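PDB 6PNR: alpha-glucosidase from [Eubacterium] rectale, which probably hydrolyses the alpha-glycosidic bond of sulfoquinovosides, the sugar sulfonates derived from plant sulfolipid, as a family 31 glycoside hydrolase. Local coordinates for residues Pro235-Asn240 with Gly312-Gly317; Trp291-His294 with Asp300-Lys303; Val360-Thr363 with Ala367-Trp370; Ile374-Thr379 with Val427-Lys432; Lys421-Ala426 with Val436-Arg441. All coordinates share one frame; numbering follows the deposited sequence.

Overall arrangement
All five contacts lie in the family 31 TIM-barrel domain. Contacts 3 and 5 are buried, contacts 1 and 4 lie at the surface, and contact 2 is partly buried. Contacts 1 and 5 reach the same parallel sheet, touching where Trp-237 and Leu-316 meet Val-437 and Phe-439. Helix 365-380 serves contacts 3 and 4, and helix 408-429 serves contacts 4 and 5; Phe-368 of contact 3 also packs on Cys-422 and Glu-425 of contact 5. Contact 2 meets contact 1 through Leu-301 and Phe-315, and contact 4 through Trp-291 and Tyr-378. Chemistry follows place: a surface salt bridge in contact 4, mainly apolar and ring packing in contacts 2, 3 and 5, packing plus a water bridge in contact 1.

Contact 1: residues Pro235-Asn240 with Gly312-Gly317; sequences PDWVYN and GIKFLG
The 3-10 turn of 236-240 faces the start of strand 314-319, with the CA atoms of Trp-237 and Lys-314 8.1 Å apart. The aliphatic part of Lys-314 lies over one face of the Trp-237 indole: Lys-314 CG stands 3.7 Å from the centroid of the six-membered ring, 22° off its normal, in a CH-pi contact. A bend at chi2 (-52°) carries the rest of the lysine chain along the indole, and Lys-314 CE comes 3.8 Å from Trp-237 CD1. NZ ends too far from the five-membered ring for more than a weak cation-pi attraction. Val-238 CG1 lies against the opposite face, nearer its periphery, so aliphatic groups flank the indole on both faces. At its edge, Trp-237 CH2 meets Leu-316 CD2 at 4.1 Å, while NE1 is fixed by a hydrogen bond to the carbonyl O of Asp-435. These residues belong to the TIM barrel: strand 314-319 runs between parallel strands 267-271 and 386-389, and the 3-10 turn leads into strand 242-245. Gly-312, at positive phi, is the C-prime residue of the Schellman motif ending helix 301-310. Its carbonyl O accepts from a water at 2.7 Å, and that water accepts in turn from Asn-240 ND2 at 3.0 Å, a bridge at the surface between an amide and a carbonyl that do not bond directly.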
# COMPACT_ATOMS: atom_id res chain seq x y z
N PRO A 235 29.29 -24.41 -21.63
CA PRO A 235 29.85 -25.01 -22.85
C PRO A 235 30.81 -24.05 -23.54
O PRO A 235 30.60 -22.84 -23.56
CB PRO A 235 28.61 -25.26 -23.72
CG PRO A 235 27.46 -25.33 -22.76
CD PRO A 235 27.81 -24.38 -21.64
N ASP A 236 31.89 -24.62 -24.11
CA ASP A 236 32.89 -23.78 -24.77
C ASP A 236 32.28 -22.91 -25.87
O ASP A 236 32.79 -21.82 -26.14
CB ASP A 236 34.02 -24.63 -25.36
CG ASP A 236 35.21 -24.75 -24.43
OD1 ASP A 236 35.29 -23.98 -23.45
OD2 ASP A 236 36.08 -25.62 -24.68
N TRP A 237 31.22 -23.38 -26.53
CA TRP A 237 30.72 -22.62 -27.67
C TRP A 237 30.08 -21.29 -27.29
O TRP A 237 29.94 -20.43 -28.17
CB TRP A 237 29.72 -23.44 -28.50
CG TRP A 237 28.54 -24.01 -27.75
CD1 TRP A 237 28.41 -25.28 -27.27
CD2 TRP A 237 27.31 -23.33 -27.41
NE1 TRP A 237 27.19 -25.44 -26.67
CE2 TRP A 237 26.50 -24.26 -26.73
CE3 TRP A 237 26.82 -22.04 -27.62
CZ2 TRP A 237 25.23 -23.94 -26.26
CZ3 TRP A 237 25.56 -21.72 -27.15
CH2 TRP A 237 24.78 -22.67 -26.48
N VAL A 238 29.71 -21.07 -26.02
CA VAL A 238 29.08 -19.79 -25.69
C VAL A 238 30.07 -18.65 -25.92
O VAL A 238 29.66 -17.52 -26.24
CB VAL A 238 28.51 -19.74 -24.25
CG1 VAL A 238 27.65 -20.95 -23.92
CG2 VAL A 238 29.60 -19.51 -23.21
N TYR A 239 31.36 -18.91 -25.78
CA TYR A 239 32.36 -17.86 -25.92
C TYR A 239 32.66 -17.49 -27.36
O TYR A 239 33.48 -16.59 -27.59
CB TYR A 239 33.68 -18.27 -25.22
CG TYR A 239 33.45 -18.65 -23.76
CD1 TYR A 239 33.29 -17.67 -22.79
CD2 TYR A 239 33.36 -19.98 -23.38
CE1 TYR A 239 33.05 -18.01 -21.46
CE2 TYR A 239 33.13 -20.33 -22.05
CZ TYR A 239 32.98 -19.35 -21.10
OH TYR A 239 32.76 -19.73 -19.79
N ASN A 240 32.04 -18.16 -28.33
CA ASN A 240 32.20 -17.80 -29.74
C ASN A 240 31.57 -16.45 -30.09
O ASN A 240 31.80 -15.96 -31.20
CB ASN A 240 31.59 -18.88 -30.65
CG ASN A 240 32.35 -20.20 -30.59
OD1 ASN A 240 33.51 -20.24 -30.22
ND2 ASN A 240 31.68 -21.29 -30.98
N GLY A 312 29.28 -23.50 -37.39
CA GLY A 312 29.74 -23.09 -36.08
C GLY A 312 28.72 -22.36 -35.23
O GLY A 312 29.10 -21.63 -34.31
N ILE A 313 27.42 -22.52 -35.50
CA ILE A 313 26.39 -21.74 -34.83
C ILE A 313 25.38 -22.69 -34.20
O ILE A 313 24.88 -23.60 -34.87
CB ILE A 313 25.70 -20.76 -35.81
CG1 ILE A 313 26.73 -19.75 -36.32
CG2 ILE A 313 24.52 -20.03 -35.13
CD1 ILE A 313 26.28 -19.00 -37.51
N LYS A 314 25.07 -22.46 -32.92
CA LYS A 314 24.11 -23.32 -32.24
C LYS A 314 22.69 -22.75 -32.36
O LYS A 314 22.49 -21.57 -32.70
CB LYS A 314 24.49 -23.48 -30.77
CG LYS A 314 25.94 -24.06 -30.53
CD LYS A 314 26.19 -25.34 -31.31
CE LYS A 314 27.56 -25.96 -30.96
NZ LYS A 314 27.84 -27.17 -31.79
N PHE A 315 21.69 -23.60 -32.10
CA PHE A 315 20.30 -23.18 -32.08
C PHE A 315 19.76 -23.35 -30.67
O PHE A 315 19.98 -24.39 -30.04
CB PHE A 315 19.45 -23.99 -33.07
CG PHE A 315 18.04 -23.47 -33.25
CD1 PHE A 315 17.04 -23.79 -32.32
CD2 PHE A 315 17.71 -22.67 -34.33
CE1 PHE A 315 15.74 -23.32 -32.47
CE2 PHE A 315 16.40 -22.19 -34.48
CZ PHE A 315 15.43 -22.52 -33.55
N LEU A 316 19.08 -22.32 -30.16
CA LEU A 316 18.52 -22.32 -28.82
C LEU A 316 17.02 -22.06 -28.86
O LEU A 316 16.53 -21.30 -29.70
CB LEU A 316 19.20 -21.29 -27.89
CG LEU A 316 20.70 -21.50 -27.63
CD1 LEU A 316 21.58 -20.92 -28.75
CD2 LEU A 316 21.10 -20.94 -26.27
N GLY A 317 16.30 -22.69 -27.93
CA GLY A 317 14.84 -22.65 -27.92
C GLY A 317 14.26 -22.13 -26.62
O GLY A 317 14.85 -21.28 -25.95
O HOH W 1 28.82 -21.57 -31.66

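Contact 2: residues Trp291-His294 with Asp300-Lys303; sequences WKYH and DLPK
Tyr-293 lays one face of its ring across the first turn of helix 301-310, where Leu-301 and Pro-302 share it. Leu-301 CB stands 4.1 Å from the ring centroid and 29° off the normal, over the part of the ring near CD2. Pro-302 CD approaches the phenol end of the same face, 3.7 Å from Tyr-293 CZ. Both are CH-pi contacts, displaced to different parts of the ring. The leucine side chain and the tyrosine run past one another in opposite directions, which brings Leu-301 CD2 back to Tyr-293 CB at 3.7 Å. The proline instead lies across the tyrosine at roughly a right angle. In the TIM barrel this pairing joins the loop after strand 285-287 to the beginning of the helix that leads on to strand 314-319. Tyr-293 CG sits between its backbone N and carbonyl carbon (chi1 82°), and this turns the ring toward the helix start. Asp-300, at the N-cap position, makes no capping bond with its side chain; its backbone N passes Tyr-293 CE2 at 4.1 Å. Behind the contact Leu-301 packs on Phe-315 of strand 314-319, while Tyr-293 also touches Trp-275 and Ile-382.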
# COMPACT_ATOMS: atom_id res chain seq x y z
N TRP A 291 5.43 -27.56 -26.60
CA TRP A 291 6.89 -27.61 -26.77
C TRP A 291 7.34 -28.63 -27.82
O TRP A 291 8.12 -29.54 -27.54
CB TRP A 291 7.55 -27.89 -25.42
CG TRP A 291 6.91 -27.10 -24.32
CD1 TRP A 291 6.34 -27.59 -23.17
CD2 TRP A 291 6.73 -25.68 -24.28
NE1 TRP A 291 5.82 -26.56 -22.42
CE2 TRP A 291 6.06 -25.37 -23.07
CE3 TRP A 291 7.07 -24.63 -25.14
CZ2 TRP A 291 5.73 -24.07 -22.71
CZ3 TRP A 291 6.75 -23.33 -24.77
CH2 TRP A 291 6.09 -23.06 -23.57
N LYS A 292 6.84 -28.44 -29.04
CA LYS A 292 7.29 -29.11 -30.25
C LYS A 292 7.47 -28.05 -31.31
O LYS A 292 6.73 -27.06 -31.32
CB LYS A 292 6.28 -30.16 -30.74
CG LYS A 292 5.82 -31.11 -29.64
CD LYS A 292 5.14 -32.36 -30.19
CE LYS A 292 3.76 -32.08 -30.74
NZ LYS A 292 3.10 -33.36 -31.15
N TYR A 293 8.45 -28.23 -32.20
CA TYR A 293 8.73 -27.14 -33.13
C TYR A 293 7.53 -26.94 -34.05
O TYR A 293 6.73 -27.85 -34.30
CB TYR A 293 10.02 -27.38 -33.92
CG TYR A 293 9.95 -28.27 -35.13
CD1 TYR A 293 10.20 -29.63 -35.02
CD2 TYR A 293 9.72 -27.74 -36.41
CE1 TYR A 293 10.17 -30.46 -36.13
CE2 TYR A 293 9.68 -28.57 -37.53
CZ TYR A 293 9.91 -29.93 -37.38
OH TYR A 293 9.89 -30.77 -38.47
N HIS A 294 7.35 -25.69 -34.48
CA HIS A 294 6.18 -25.30 -35.25
C HIS A 294 6.46 -25.56 -36.72
O HIS A 294 7.31 -24.90 -37.32
CB HIS A 294 5.84 -23.83 -34.99
CG HIS A 294 4.46 -23.45 -35.42
ND1 HIS A 294 4.13 -23.20 -36.74
CD2 HIS A 294 3.32 -23.29 -34.71
CE1 HIS A 294 2.85 -22.90 -36.82
NE2 HIS A 294 2.33 -22.95 -35.60
N ASP A 300 10.94 -28.07 -41.38
CA ASP A 300 12.20 -28.80 -41.44
C ASP A 300 13.27 -28.14 -40.57
O ASP A 300 14.45 -28.07 -40.92
CB ASP A 300 12.68 -28.94 -42.88
CG ASP A 300 11.76 -29.84 -43.72
OD1 ASP A 300 10.88 -30.53 -43.14
OD2 ASP A 300 11.92 -29.85 -44.95
N LEU A 301 12.86 -27.65 -39.40
CA LEU A 301 13.83 -27.06 -38.48
C LEU A 301 15.01 -27.98 -38.18
O LEU A 301 16.16 -27.49 -38.20
CB LEU A 301 13.12 -26.64 -37.18
CG LEU A 301 13.99 -25.98 -36.11
CD1 LEU A 301 14.70 -24.77 -36.66
CD2 LEU A 301 13.16 -25.60 -34.89
N PRO A 302 14.84 -29.29 -37.94
CA PRO A 302 16.02 -30.13 -37.65
C PRO A 302 17.07 -30.07 -38.74
O PRO A 302 18.27 -30.05 -38.46
CB PRO A 302 15.42 -31.54 -37.50
CG PRO A 302 14.00 -31.30 -37.06
CD PRO A 302 13.59 -30.07 -37.85
N LYS A 303 16.63 -30.04 -40.00
CA LYS A 303 17.57 -29.88 -41.11
C LYS A 303 18.29 -28.52 -41.03
O LYS A 303 19.51 -28.45 -41.22
CB LYS A 303 16.81 -30.03 -42.43
CG LYS A 303 17.69 -30.32 -43.63
CD LYS A 303 16.85 -30.59 -44.89
CE LYS A 303 17.76 -30.94 -46.08
NZ LYS A 303 17.00 -31.28 -47.33

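Contact 3: residues Val360-Thr363 with Ala367-Trp370; sequences VDLT and AFEW
Val-360 overlaps the first turns of helix 365-380 with both methyls. CG1, anti to the backbone N (chi1 174°), lies 4.2 Å from Ala-367 CB. CG2 meets the rim of the Trp-370 indole near its plane, 4.0 Å from CZ3, and the two side chains cross at about a right angle. Trp-370 NE1 is held elsewhere, by Glu-332 OE2. Beyond the valine, the loop backbone rests on the helix: the carbonyl O of Asp-361 comes 3.4 Å from Ala-367 CB, and that of Leu-362 lies 3.5 Å from Phe-368 CD2, oblique to the ring. In this part of the TIM-barrel domain the loop after strand 356-359 turns back along the helix it enters. Asp-361 shapes that bend as the centre of an inverse gamma turn. Its OD1 closes an Asx turn by accepting from Thr-363 N at 3.0 Å, and a second bond comes from Thr-363 OG1 at 2.6 Å. Both donors approach from one face of the carboxylate, the hydroxyl on the syn side. OD2 is gripped by the backbone N of Tyr-403, so both carboxylate oxygens of this buried aspartate have partners.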
# COMPACT_ATOMS: atom_id res chain seq x y z
N VAL A 360 1.72 -28.61 -15.27
CA VAL A 360 2.20 -29.98 -15.17
C VAL A 360 2.60 -30.24 -13.72
O VAL A 360 3.41 -29.50 -13.15
CB VAL A 360 3.36 -30.22 -16.14
CG1 VAL A 360 3.97 -31.61 -15.93
CG2 VAL A 360 2.89 -30.04 -17.58
N ASP A 361 2.02 -31.28 -13.12
CA ASP A 361 2.24 -31.54 -11.69
C ASP A 361 3.62 -32.17 -11.51
O ASP A 361 3.78 -33.39 -11.50
CB ASP A 361 1.14 -32.42 -11.11
CG ASP A 361 1.27 -32.57 -9.60
OD1 ASP A 361 2.28 -32.10 -9.03
OD2 ASP A 361 0.35 -33.15 -8.98
N LEU A 362 4.62 -31.32 -11.33
CA LEU A 362 5.99 -31.80 -11.20
C LEU A 362 6.21 -32.64 -9.94
O LEU A 362 7.27 -33.26 -9.82
CB LEU A 362 6.96 -30.62 -11.22
CG LEU A 362 6.97 -29.82 -12.52
CD1 LEU A 362 7.96 -28.66 -12.41
CD2 LEU A 362 7.32 -30.70 -13.71
N THR A 363 5.26 -32.66 -9.01
CA THR A 363 5.38 -33.50 -7.82
C THR A 363 4.90 -34.92 -8.07
O THR A 363 5.16 -35.81 -7.25
CB THR A 363 4.60 -32.92 -6.65
OG1 THR A 363 3.20 -33.11 -6.85
CG2 THR A 363 4.88 -31.43 -6.51
N ALA A 367 4.35 -37.64 -14.10
CA ALA A 367 4.31 -36.39 -14.86
C ALA A 367 5.70 -35.76 -14.98
O ALA A 367 6.04 -35.23 -16.04
CB ALA A 367 3.33 -35.42 -14.20
N PHE A 368 6.51 -35.84 -13.92
CA PHE A 368 7.87 -35.32 -13.95
C PHE A 368 8.70 -36.00 -15.04
O PHE A 368 9.30 -35.34 -15.89
CB PHE A 368 8.51 -35.48 -12.56
CG PHE A 368 9.89 -34.87 -12.40
CD1 PHE A 368 11.03 -35.63 -12.62
CD2 PHE A 368 10.05 -33.57 -11.96
CE1 PHE A 368 12.30 -35.08 -12.44
CE2 PHE A 368 11.32 -33.01 -11.80
CZ PHE A 368 12.44 -33.76 -12.02
N GLU A 369 8.72 -37.34 -15.04
CA GLU A 369 9.44 -38.08 -16.07
C GLU A 369 8.88 -37.79 -17.46
O GLU A 369 9.63 -37.67 -18.44
CB GLU A 369 9.39 -39.58 -15.77
CG GLU A 369 10.20 -39.97 -14.56
CD GLU A 369 11.67 -39.71 -14.77
OE1 GLU A 369 12.17 -40.03 -15.87
OE2 GLU A 369 12.32 -39.17 -13.85
N TRP A 370 7.55 -37.69 -17.57
CA TRP A 370 6.94 -37.35 -18.85
C TRP A 370 7.47 -36.02 -19.38
O TRP A 370 7.82 -35.90 -20.56
CB TRP A 370 5.42 -37.31 -18.69
CG TRP A 370 4.64 -36.86 -19.90
CD1 TRP A 370 4.40 -37.58 -21.04
CD2 TRP A 370 3.93 -35.62 -20.06
NE1 TRP A 370 3.61 -36.85 -21.90
CE2 TRP A 370 3.31 -35.65 -21.32
CE3 TRP A 370 3.78 -34.48 -19.26
CZ2 TRP A 370 2.54 -34.58 -21.80
CZ3 TRP A 370 3.01 -33.42 -19.74
CH2 TRP A 370 2.40 -33.48 -21.00

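Contact 4: residues Ile374-Thr379 with Val427-Lys432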
# COMPACT_ATOMS: atom_id res chain seq x y z
N ILE A 374 9.65 -35.03 -22.70
CA ILE A 374 9.29 -33.99 -23.67
C ILE A 374 10.51 -33.15 -24.05
O ILE A 374 10.71 -32.82 -25.23
CB ILE A 374 8.15 -33.11 -23.10
CG1 ILE A 374 6.83 -33.88 -23.10
CG2 ILE A 374 8.01 -31.79 -23.88
CD1 ILE A 374 5.69 -33.13 -22.45
N ILE A 375 11.33 -32.79 -23.06
CA ILE A 375 12.55 -32.02 -23.34
C ILE A 375 13.54 -32.86 -24.15
O ILE A 375 14.10 -32.39 -25.15
CB ILE A 375 13.17 -31.50 -22.03
CG1 ILE A 375 12.17 -30.61 -21.27
CG2 ILE A 375 14.51 -30.78 -22.32
CD1 ILE A 375 12.63 -30.22 -19.86
N LYS A 376 13.75 -34.12 -23.74
CA LYS A 376 14.68 -34.99 -24.45
C LYS A 376 14.25 -35.20 -25.90
O LYS A 376 15.07 -35.10 -26.83
CB LYS A 376 14.81 -36.34 -23.75
CG LYS A 376 15.41 -36.30 -22.36
CD LYS A 376 15.54 -37.75 -21.83
CE LYS A 376 15.96 -37.79 -20.38
NZ LYS A 376 16.14 -39.21 -19.94
N GLU A 377 12.96 -35.48 -26.11
CA GLU A 377 12.48 -35.88 -27.43
C GLU A 377 12.35 -34.69 -28.37
O GLU A 377 12.77 -34.76 -29.53
CB GLU A 377 11.13 -36.59 -27.29
CG GLU A 377 10.53 -37.07 -28.63
CD GLU A 377 9.17 -37.77 -28.48
OE1 GLU A 377 8.65 -37.84 -27.35
OE2 GLU A 377 8.62 -38.25 -29.49
N TYR A 378 11.78 -33.58 -27.91
CA TYR A 378 11.38 -32.50 -28.81
C TYR A 378 12.29 -31.29 -28.79
O TYR A 378 12.24 -30.48 -29.72
CB TYR A 378 9.95 -32.06 -28.50
CG TYR A 378 8.91 -33.14 -28.68
CD1 TYR A 378 8.63 -33.67 -29.94
CD2 TYR A 378 8.18 -33.61 -27.59
CE1 TYR A 378 7.66 -34.65 -30.11
CE2 TYR A 378 7.21 -34.59 -27.75
CZ TYR A 378 6.96 -35.10 -29.02
OH TYR A 378 5.99 -36.07 -29.19
N THR A 379 13.13 -31.14 -27.76
CA THR A 379 14.13 -30.08 -27.76
C THR A 379 15.50 -30.69 -28.07
O THR A 379 16.02 -30.53 -29.18
CB THR A 379 14.09 -29.32 -26.43
OG1 THR A 379 12.87 -28.56 -26.35
CG2 THR A 379 15.28 -28.36 -26.28
N VAL A 427 19.05 -33.02 -19.11
CA VAL A 427 20.38 -32.78 -19.67
C VAL A 427 21.36 -33.83 -19.17
O VAL A 427 22.14 -34.38 -19.96
CB VAL A 427 20.85 -31.35 -19.34
CG1 VAL A 427 22.29 -31.17 -19.71
CG2 VAL A 427 19.97 -30.34 -20.09
N LYS A 428 21.34 -34.12 -17.87
CA LYS A 428 22.30 -35.06 -17.31
C LYS A 428 22.10 -36.46 -17.88
O LYS A 428 23.06 -37.11 -18.30
CB LYS A 428 22.18 -35.07 -15.79
CG LYS A 428 23.24 -35.92 -15.07
CD LYS A 428 22.92 -36.02 -13.58
CE LYS A 428 24.11 -36.54 -12.75
NZ LYS A 428 24.95 -35.42 -12.18
N GLU A 429 20.86 -36.95 -17.88
CA GLU A 429 20.59 -38.29 -18.40
C GLU A 429 20.94 -38.39 -19.87
O GLU A 429 21.27 -39.48 -20.36
CB GLU A 429 19.12 -38.66 -18.16
CG GLU A 429 18.77 -38.78 -16.68
CD GLU A 429 17.28 -38.97 -16.43
OE1 GLU A 429 16.52 -39.08 -17.42
OE2 GLU A 429 16.87 -39.00 -15.25
N SER A 430 20.90 -37.27 -20.59
CA SER A 430 21.32 -37.22 -21.98
C SER A 430 22.84 -37.16 -22.13
O SER A 430 23.33 -37.13 -23.27
CB SER A 430 20.69 -36.01 -22.68
OG SER A 430 19.28 -36.10 -22.70
N GLY A 431 23.58 -37.15 -21.03
CA GLY A 431 25.03 -37.04 -21.09
C GLY A 431 25.55 -35.72 -21.61
O GLY A 431 26.64 -35.68 -22.19
N LYS A 432 24.82 -34.62 -21.41
CA LYS A 432 25.15 -33.34 -22.03
C LYS A 432 25.47 -32.23 -21.03
O LYS A 432 25.63 -31.07 -21.45
CB LYS A 432 24.01 -32.89 -22.97
CG LYS A 432 23.96 -33.65 -24.29
CD LYS A 432 25.31 -33.54 -25.00
CE LYS A 432 25.38 -34.45 -26.22
NZ LYS A 432 24.58 -33.93 -27.36
O HOH W 2 18.27 -40.23 -21.95
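Lys-376 NZ donates to Glu-429 OE1 at 2.6 Å, a short salt bridge that meets the oxygen nearly along its C-O axis. The two side chains cross at about a right angle, and Lys-376 CE passes Glu-429 OE1 at 3.3 Å. Glu-429 OE2 has a salt bridge of its own to Lys-372, one turn earlier on the lysine's helix, so each carboxylate oxygen has an ammonium partner. A water accepts from Lys-376 NZ at 3.1 Å and gives a weak bond to the carbonyl O of Glu-429. The lysine reaches across because its chain is extended beyond CG, with chi2 at -177° and the later torsions also close to anti. Along the way Lys-376 CG passes Ser-430 OG at 3.9 Å; that hydroxyl is hydrogen-bonded to the carbonyl O of Ala-426. A methionine in place of Lys-376 would probably leave Glu-429 OE1 without its charged mate and the water without its lysine donor. Further in, Ile-375 turns to Asn-423 and Ala-426, and Val-427 packs on Trp-387. The pair thus clasps two neighbouring helices of the TIM-barrel domain at the surface, just where helix 408-429 ends in a Schellman motif with Gly-431 at positive phi.

Contact 5: residues Lys421-Ala426 with Val436-Arg441; sequences KCNYEA and VVYFMR. With 9VH ([(3~{S},4~{R},5~{R})-4,5-bis(oxidanyl)piperidin-3-yl]methanesulfonic acid), chain C.
Asn-423 CB sits over the centre of one face of the Tyr-438 ring, 3.6 Å from the centroid and 12° off the normal, a nearly perpendicular CH-pi contact. The phenol end runs on to the next helix residue: Tyr-438 OH lies 3.2 Å from Tyr-424 CB and in the plane of the Tyr-424 ring, at its edge. Tyr-424 N is equally near that hydroxyl but at a poor angle; the hydroxyl is hydrogen-bonded instead to the carbonyl O of Tyr-450. A chi1 of 50° swings the Tyr-438 ring in toward helix 408-429. The asparagine amide is held at both ends, OD1 by Trp-387 NE1 and ND2 by the carbonyl O of Trp-419, which probably fixes its rotation. A leucine in place of Tyr-438 would probably take away the aromatic face under Asn-423 CB and leave the Tyr-450 carbonyl without its phenol partner. Strand 437-439 pairs with strand 386-389 in the parallel barrel sheet and leads to Arg-441 of the inhibitor pocket. Arg-441 NH1 lies 3.3 Å from the piperidine N1 of the inhibitor; NE is salt-bridged to Glu-393, and the guanidinium makes a cation-pi contact with Phe-391. Apolar and ring packing therefore joins strand to helix behind the pocket, while the strand's outgoing end brings a guanidinium, its charge probably partly offset by Glu-393, beside the inhibitor nitrogen.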
# COMPACT_ATOMS: atom_id res chain seq x y z
N LYS A 421 15.13 -28.95 -11.55
CA LYS A 421 15.51 -30.36 -11.49
C LYS A 421 15.06 -31.12 -12.74
O LYS A 421 15.76 -32.00 -13.24
CB LYS A 421 14.90 -30.99 -10.24
CG LYS A 421 15.50 -32.31 -9.83
CD LYS A 421 14.92 -32.75 -8.48
CE LYS A 421 15.77 -33.84 -7.85
NZ LYS A 421 15.27 -34.18 -6.48
N CYS A 422 13.87 -30.80 -13.24
CA CYS A 422 13.39 -31.42 -14.47
C CYS A 422 14.37 -31.19 -15.61
O CYS A 422 14.73 -32.12 -16.33
CB CYS A 422 12.01 -30.87 -14.82
SG CYS A 422 11.22 -31.78 -16.14
N ASN A 423 14.80 -29.94 -15.79
CA ASN A 423 15.74 -29.60 -16.86
C ASN A 423 17.10 -30.24 -16.62
O ASN A 423 17.73 -30.75 -17.55
CB ASN A 423 15.88 -28.09 -16.98
CG ASN A 423 14.68 -27.45 -17.65
OD1 ASN A 423 14.63 -27.32 -18.88
ND2 ASN A 423 13.70 -27.07 -16.85
N TYR A 424 17.55 -30.21 -15.37
CA TYR A 424 18.86 -30.76 -15.04
C TYR A 424 18.92 -32.24 -15.37
O TYR A 424 19.89 -32.72 -15.98
CB TYR A 424 19.16 -30.50 -13.56
CG TYR A 424 20.50 -31.04 -13.08
CD1 TYR A 424 21.67 -30.31 -13.24
CD2 TYR A 424 20.59 -32.28 -12.45
CE1 TYR A 424 22.89 -30.80 -12.79
CE2 TYR A 424 21.82 -32.78 -12.00
CZ TYR A 424 22.96 -32.03 -12.18
OH TYR A 424 24.18 -32.51 -11.74
N GLU A 425 17.88 -32.99 -15.00
CA GLU A 425 17.92 -34.43 -15.22
C GLU A 425 17.80 -34.77 -16.71
O GLU A 425 18.51 -35.66 -17.20
CB GLU A 425 16.84 -35.10 -14.38
CG GLU A 425 17.21 -35.01 -12.89
CD GLU A 425 16.29 -35.78 -11.94
OE1 GLU A 425 15.29 -36.39 -12.39
OE2 GLU A 425 16.58 -35.75 -10.73
N ALA A 426 16.96 -34.03 -17.45
CA ALA A 426 16.93 -34.21 -18.90
C ALA A 426 18.32 -34.06 -19.51
O ALA A 426 18.75 -34.89 -20.33
CB ALA A 426 15.96 -33.21 -19.55
N VAL A 436 25.30 -28.50 -23.17
CA VAL A 436 24.11 -27.70 -23.47
C VAL A 436 23.81 -26.88 -22.24
O VAL A 436 24.17 -27.25 -21.12
CB VAL A 436 22.89 -28.56 -23.86
CG1 VAL A 436 23.24 -29.57 -24.94
CG2 VAL A 436 22.32 -29.23 -22.65
N VAL A 437 23.15 -25.74 -22.43
CA VAL A 437 22.89 -24.86 -21.30
C VAL A 437 21.47 -24.33 -21.39
O VAL A 437 21.03 -23.89 -22.46
CB VAL A 437 23.92 -23.71 -21.23
CG1 VAL A 437 23.99 -22.94 -22.54
CG2 VAL A 437 23.62 -22.80 -20.04
N TYR A 438 20.75 -24.37 -20.27
CA TYR A 438 19.45 -23.71 -20.17
C TYR A 438 19.58 -22.58 -19.17
O TYR A 438 20.44 -22.59 -18.29
CB TYR A 438 18.33 -24.69 -19.77
CG TYR A 438 18.67 -25.53 -18.56
CD1 TYR A 438 19.37 -26.71 -18.69
CD2 TYR A 438 18.31 -25.11 -17.28
CE1 TYR A 438 19.71 -27.48 -17.58
CE2 TYR A 438 18.65 -25.86 -16.16
CZ TYR A 438 19.35 -27.04 -16.32
OH TYR A 438 19.70 -27.79 -15.21
N PHE A 439 18.74 -21.57 -19.31
CA PHE A 439 18.81 -20.46 -18.37
C PHE A 439 17.44 -20.19 -17.79
O PHE A 439 16.43 -20.22 -18.50
CB PHE A 439 19.42 -19.18 -19.01
CG PHE A 439 19.06 -18.98 -20.47
CD1 PHE A 439 19.73 -19.66 -21.47
CD2 PHE A 439 18.08 -18.05 -20.83
CE1 PHE A 439 19.41 -19.45 -22.81
CE2 PHE A 439 17.75 -17.84 -22.17
CZ PHE A 439 18.41 -18.53 -23.15
N MET A 440 17.40 -19.96 -16.48
CA MET A 440 16.17 -19.78 -15.72
C MET A 440 16.14 -18.41 -15.06
O MET A 440 17.18 -17.86 -14.69
CB MET A 440 16.03 -20.87 -14.66
CG MET A 440 16.29 -22.28 -15.19
SD MET A 440 15.96 -23.53 -13.93
CE MET A 440 14.20 -23.32 -13.68
N ARG A 441 14.94 -17.86 -14.91
CA ARG A 441 14.77 -16.63 -14.14
C ARG A 441 14.23 -16.88 -12.74
O ARG A 441 14.48 -16.09 -11.84
CB ARG A 441 13.83 -15.67 -14.88
CG ARG A 441 12.39 -16.17 -14.99
CD ARG A 441 11.45 -15.16 -15.70
NE ARG A 441 10.05 -15.48 -15.45
CZ ARG A 441 9.01 -14.81 -15.96
NH1 ARG A 441 9.21 -13.77 -16.75
NH2 ARG A 441 7.78 -15.18 -15.66
O1 9VH C . 5.58 -14.12 -24.02
S1 9VH C . 5.86 -15.43 -23.47
O2 9VH C . 5.35 -15.53 -22.12
O3 9VH C . 5.42 -16.48 -24.36
C1 9VH C . 7.63 -15.52 -23.39
C2 9VH C . 8.28 -14.53 -22.41
C3 9VH C . 8.03 -15.03 -21.00
N1 9VH C . 8.80 -14.41 -19.92
C4 9VH C . 10.23 -14.37 -20.21
C5 9VH C . 10.48 -13.66 -21.54
O4 9VH C . 11.88 -13.64 -21.78
C6 9VH C . 9.78 -14.41 -22.66
O5 9VH C . 10.01 -13.76 -23.91